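PfkB family carbohydrate kinase (Listeria grayi DSM 20601, PDB 4GM6) probably acts as a carbohydrate kinase of the PfkB family, phosphorylating a sugar or sugar-derived substrate. Local coordinates at residues Y113-S116 with L120-P123; L37-G42 with S46-L51. One frame throughout, in Å; residues are numbered along the deposited sequence.

Contact 1: residues Y113-S116 with L120-P123; sequences YLES and LKAP
K121 reaches back from the loop after strand 111-115 to E115, the last residue of that strand, and S116 just past it, and its ammonium group is the hub of the contact. From CB, which points toward 113-116, CG leaves opposite the backbone N (chi1 -173°), and bends at chi2 and chi4 then steer the tip inward. K121 CD is the first atom to come near, with S116 O as its neighbour at 3.8 Å. K121 CE passes closer, 3.2 Å from E115 OE1. At the tip, NZ donates to three oxygens. K121 NZ forms a salt bridge with E115 OE1 at 2.9 Å, approaching on the anti side of the carboxylate and somewhat out of its plane. K121 NZ bonds S116 O at 2.8 Å from above the carbonyl plane, 40° out of it. The third bond turns back to its own segment, 3.0 Å from K121 NZ to A122 O. The extended chain of E115 crosses that of K121 at about a right angle, its CG and CD also lying beside NZ. E115 OE2 takes a hydrogen bond from F45 N, which gives the carboxylate a second point of attachment. Nearer the strand backbone, P123 CA lies 3.3 Å from E115 O in a CA-H...O contact, just before E115 and S124 pair as backbone partners in the antiparallel hairpin of strands 111-115 and 124-128. A looser apolar touch, L114 CD2 to P123 CB at 4.4 Å, lies beside it. S325 of the second subunit packs on K121. Three acceptors gather round one amine, one of them a carboxylate, consistent with a protonated lysine whose charge may be partly balanced by E115 and whose three N-H groups close the loop onto its strand.

Contact 2: residues L37-G42 with S46-L51; sequences LSTQQG and SQTTAL
Q40 folds its amide against the backbone of A50: Q40 NE2 gives a fairly straight hydrogen bond to A50 O (3.2 Å, 163°). The acceptor lies in the amide plane, but the donor stands well above the carbonyl plane, 57° out of it. Outside the two segments, D52 OD2 takes a further hydrogen bond from Q40 NE2. The bend at chi2 (76°) brings the amide round to the A50 carbonyl. Q40 OE1 accepts from a water (3.0 Å) that also accepts from T49 N (2.7 Å) and bonds T48 OG1, bridging the two segments. Beside these polar groups, L37 CB packs on L51 CD1 at 3.9 Å, L51 CD2 lies over the backbone of S38, and L51 CA makes a CA-H...O contact of 3.4 Å with S38 O. T39 CG2 meets T48 CB, the two side chains crossing at about a right angle. All this closes the beta hairpin of strands 34-38 and 50-56, part of a small sheet that, as in ribokinase-like PfkB relatives, probably forms a lid over the sugar site. In the second shell, I43 O and S116 N hold T39 OG1. Beyond them, A50 and L51 pair in an antiparallel ladder with a strand of the third subunit, continuing the sheet across the interface.

Overall arrangement
Contact 2 closes before contact 1 opens along the chain, and their centres lie 10 Å apart. They belong to two hairpins side by side in the four-stranded sheet, ordered 50-56, 34-38, 111-115, 124-128, whose inner strands run parallel and bring both turns to the same end. Probable backbone hydrogen bonds stitch those strands together, L114 N to L37 O at 2.8 Å and L114 O to T39 N at 3.0 Å, and S116 packs on Q40 and Q41 just past them. Contact 2 sits at the edge that the third subunit extends, and contact 1 meets that subunit through Y113, which packs on its M35; both contacts touch the second, consistent with a lid shaped partly by assembly.

Contact 1: residues Y113-S116 with L120-P123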
# COMPACT_ATOMS: atom_id res chain seq x y z
N TYR C 113 -11.60 -5.92 -16.61
CA TYR C 113 -10.79 -4.88 -16.01
C TYR C 113 -11.72 -3.71 -15.79
O TYR C 113 -12.51 -3.38 -16.67
CB TYR C 113 -9.67 -4.50 -16.97
CG TYR C 113 -8.69 -5.61 -17.22
CD1 TYR C 113 -7.52 -5.69 -16.47
CD2 TYR C 113 -8.93 -6.58 -18.18
CE1 TYR C 113 -6.61 -6.72 -16.69
CE2 TYR C 113 -8.03 -7.61 -18.40
CZ TYR C 113 -6.87 -7.67 -17.64
OH TYR C 113 -5.94 -8.67 -17.84
N LEU C 114 -11.65 -3.09 -14.62
CA LEU C 114 -12.49 -1.95 -14.34
C LEU C 114 -11.64 -0.74 -13.94
O LEU C 114 -10.90 -0.79 -12.96
CB LEU C 114 -13.49 -2.29 -13.23
CG LEU C 114 -14.65 -1.30 -13.14
CD1 LEU C 114 -15.87 -1.91 -12.46
CD2 LEU C 114 -14.21 -0.06 -12.39
N GLU C 115 -11.75 0.33 -14.72
CA GLU C 115 -11.05 1.57 -14.42
C GLU C 115 -12.01 2.42 -13.64
O GLU C 115 -13.15 2.69 -14.06
CB GLU C 115 -10.67 2.29 -15.71
CG GLU C 115 -9.71 3.44 -15.54
CD GLU C 115 -9.46 4.12 -16.87
OE1 GLU C 115 -10.43 4.71 -17.40
OE2 GLU C 115 -8.33 4.04 -17.40
N SER C 116 -11.54 2.84 -12.49
CA SER C 116 -12.34 3.61 -11.55
C SER C 116 -12.86 4.90 -12.20
O SER C 116 -12.19 5.48 -13.06
CB SER C 116 -11.47 3.94 -10.33
OG SER C 116 -12.15 4.79 -9.43
N LEU C 120 -16.86 13.65 -12.81
CA LEU C 120 -17.30 13.68 -14.21
C LEU C 120 -16.89 12.45 -14.99
O LEU C 120 -17.51 12.13 -16.01
CB LEU C 120 -16.84 14.97 -14.93
CG LEU C 120 -17.29 16.32 -14.40
CD1 LEU C 120 -16.65 17.45 -15.21
CD2 LEU C 120 -18.82 16.47 -14.39
N LYS C 121 -15.86 11.73 -14.53
CA LYS C 121 -15.34 10.61 -15.29
C LYS C 121 -16.03 9.32 -14.90
O LYS C 121 -15.86 8.84 -13.78
CB LYS C 121 -13.82 10.43 -15.08
CG LYS C 121 -13.24 9.37 -16.01
CD LYS C 121 -12.18 8.50 -15.34
CE LYS C 121 -11.81 7.28 -16.18
NZ LYS C 121 -12.50 6.01 -15.79
N ALA C 122 -16.78 8.75 -15.83
CA ALA C 122 -17.47 7.48 -15.60
C ALA C 122 -16.50 6.30 -15.52
O ALA C 122 -15.45 6.29 -16.17
CB ALA C 122 -18.49 7.23 -16.71
N PRO C 123 -16.84 5.28 -14.73
CA PRO C 123 -16.07 4.04 -14.77
C PRO C 123 -16.00 3.47 -16.18
O PRO C 123 -16.90 3.68 -16.97
CB PRO C 123 -16.87 3.09 -13.86
CG PRO C 123 -17.64 4.00 -12.94
CD PRO C 123 -17.98 5.21 -13.79

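Contact 2: residues L37-G42 with S46-L51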
# COMPACT_ATOMS: atom_id res chain seq x y z
N LEU C 37 -10.73 -7.09 -12.08
CA LEU C 37 -9.42 -6.45 -11.78
C LEU C 37 -9.56 -4.95 -11.92
O LEU C 37 -9.76 -4.45 -13.02
CB LEU C 37 -8.36 -6.99 -12.74
CG LEU C 37 -8.23 -8.52 -12.61
CD1 LEU C 37 -8.16 -9.20 -13.97
CD2 LEU C 37 -7.02 -8.90 -11.80
N SER C 38 -9.42 -4.25 -10.79
CA SER C 38 -9.84 -2.85 -10.64
C SER C 38 -8.67 -1.92 -10.39
O SER C 38 -7.78 -2.26 -9.61
CB SER C 38 -10.75 -2.76 -9.40
OG SER C 38 -12.08 -3.05 -9.74
N THR C 39 -8.68 -0.73 -10.99
CA THR C 39 -7.70 0.32 -10.64
C THR C 39 -8.20 1.04 -9.39
O THR C 39 -9.36 0.95 -9.03
CB THR C 39 -7.52 1.37 -11.75
OG1 THR C 39 -8.70 2.19 -11.85
CG2 THR C 39 -7.27 0.70 -13.08
N GLN C 40 -7.31 1.75 -8.74
CA GLN C 40 -7.66 2.52 -7.55
C GLN C 40 -8.30 3.86 -8.01
O GLN C 40 -8.18 4.26 -9.17
CB GLN C 40 -6.38 2.73 -6.69
CG GLN C 40 -5.80 1.38 -6.19
CD GLN C 40 -5.04 0.59 -7.29
OE1 GLN C 40 -4.25 1.19 -8.02
NE2 GLN C 40 -5.29 -0.74 -7.41
N GLN C 41 -8.98 4.54 -7.09
CA GLN C 41 -9.60 5.82 -7.40
C GLN C 41 -8.60 6.81 -8.02
O GLN C 41 -7.47 6.96 -7.54
CB GLN C 41 -10.21 6.44 -6.15
CG GLN C 41 -10.95 7.74 -6.45
CD GLN C 41 -11.74 8.27 -5.27
OE1 GLN C 41 -11.33 8.18 -4.11
NE2 GLN C 41 -12.88 8.86 -5.57
N GLY C 42 -9.02 7.47 -9.10
CA GLY C 42 -8.21 8.50 -9.75
C GLY C 42 -7.05 7.97 -10.58
O GLY C 42 -6.26 8.74 -11.14
N SER C 46 -3.69 3.41 -17.80
CA SER C 46 -2.37 3.68 -18.36
C SER C 46 -1.34 4.00 -17.29
O SER C 46 -0.15 4.05 -17.58
CB SER C 46 -2.45 4.84 -19.36
OG SER C 46 -3.23 5.90 -18.79
N GLN C 47 -1.79 4.28 -16.07
CA GLN C 47 -0.89 4.61 -14.97
C GLN C 47 -0.92 3.63 -13.80
O GLN C 47 -0.30 3.84 -12.79
CB GLN C 47 -1.15 6.02 -14.46
CG GLN C 47 -0.83 7.09 -15.47
CD GLN C 47 -1.23 8.48 -15.03
OE1 GLN C 47 -1.49 9.34 -15.84
NE2 GLN C 47 -1.26 8.70 -13.74
N THR C 48 -1.67 2.56 -13.95
CA THR C 48 -1.83 1.64 -12.84
C THR C 48 -0.65 0.67 -12.75
O THR C 48 -0.11 0.22 -13.77
CB THR C 48 -3.18 0.90 -12.89
OG1 THR C 48 -3.43 0.27 -11.62
CG2 THR C 48 -3.18 -0.14 -13.98
N THR C 49 -0.23 0.38 -11.52
CA THR C 49 0.88 -0.58 -11.32
C THR C 49 0.41 -1.84 -10.59
O THR C 49 1.14 -2.82 -10.49
CB THR C 49 2.03 0.04 -10.50
OG1 THR C 49 1.53 0.35 -9.20
CG2 THR C 49 2.56 1.32 -11.18
N ALA C 50 -0.81 -1.81 -10.09
CA ALA C 50 -1.42 -2.98 -9.43
C ALA C 50 -2.91 -2.96 -9.66
O ALA C 50 -3.50 -1.90 -9.80
CB ALA C 50 -1.13 -2.96 -7.95
N LEU C 51 -3.54 -4.13 -9.71
CA LEU C 51 -4.99 -4.20 -9.81
C LEU C 51 -5.54 -4.93 -8.60
O LEU C 51 -5.03 -6.00 -8.23
CB LEU C 51 -5.38 -4.97 -11.08
CG LEU C 51 -4.95 -4.33 -12.41
CD1 LEU C 51 -4.86 -5.37 -13.52
CD2 LEU C 51 -5.93 -3.22 -12.77
O HOH W 1 -1.57 1.28 -9.34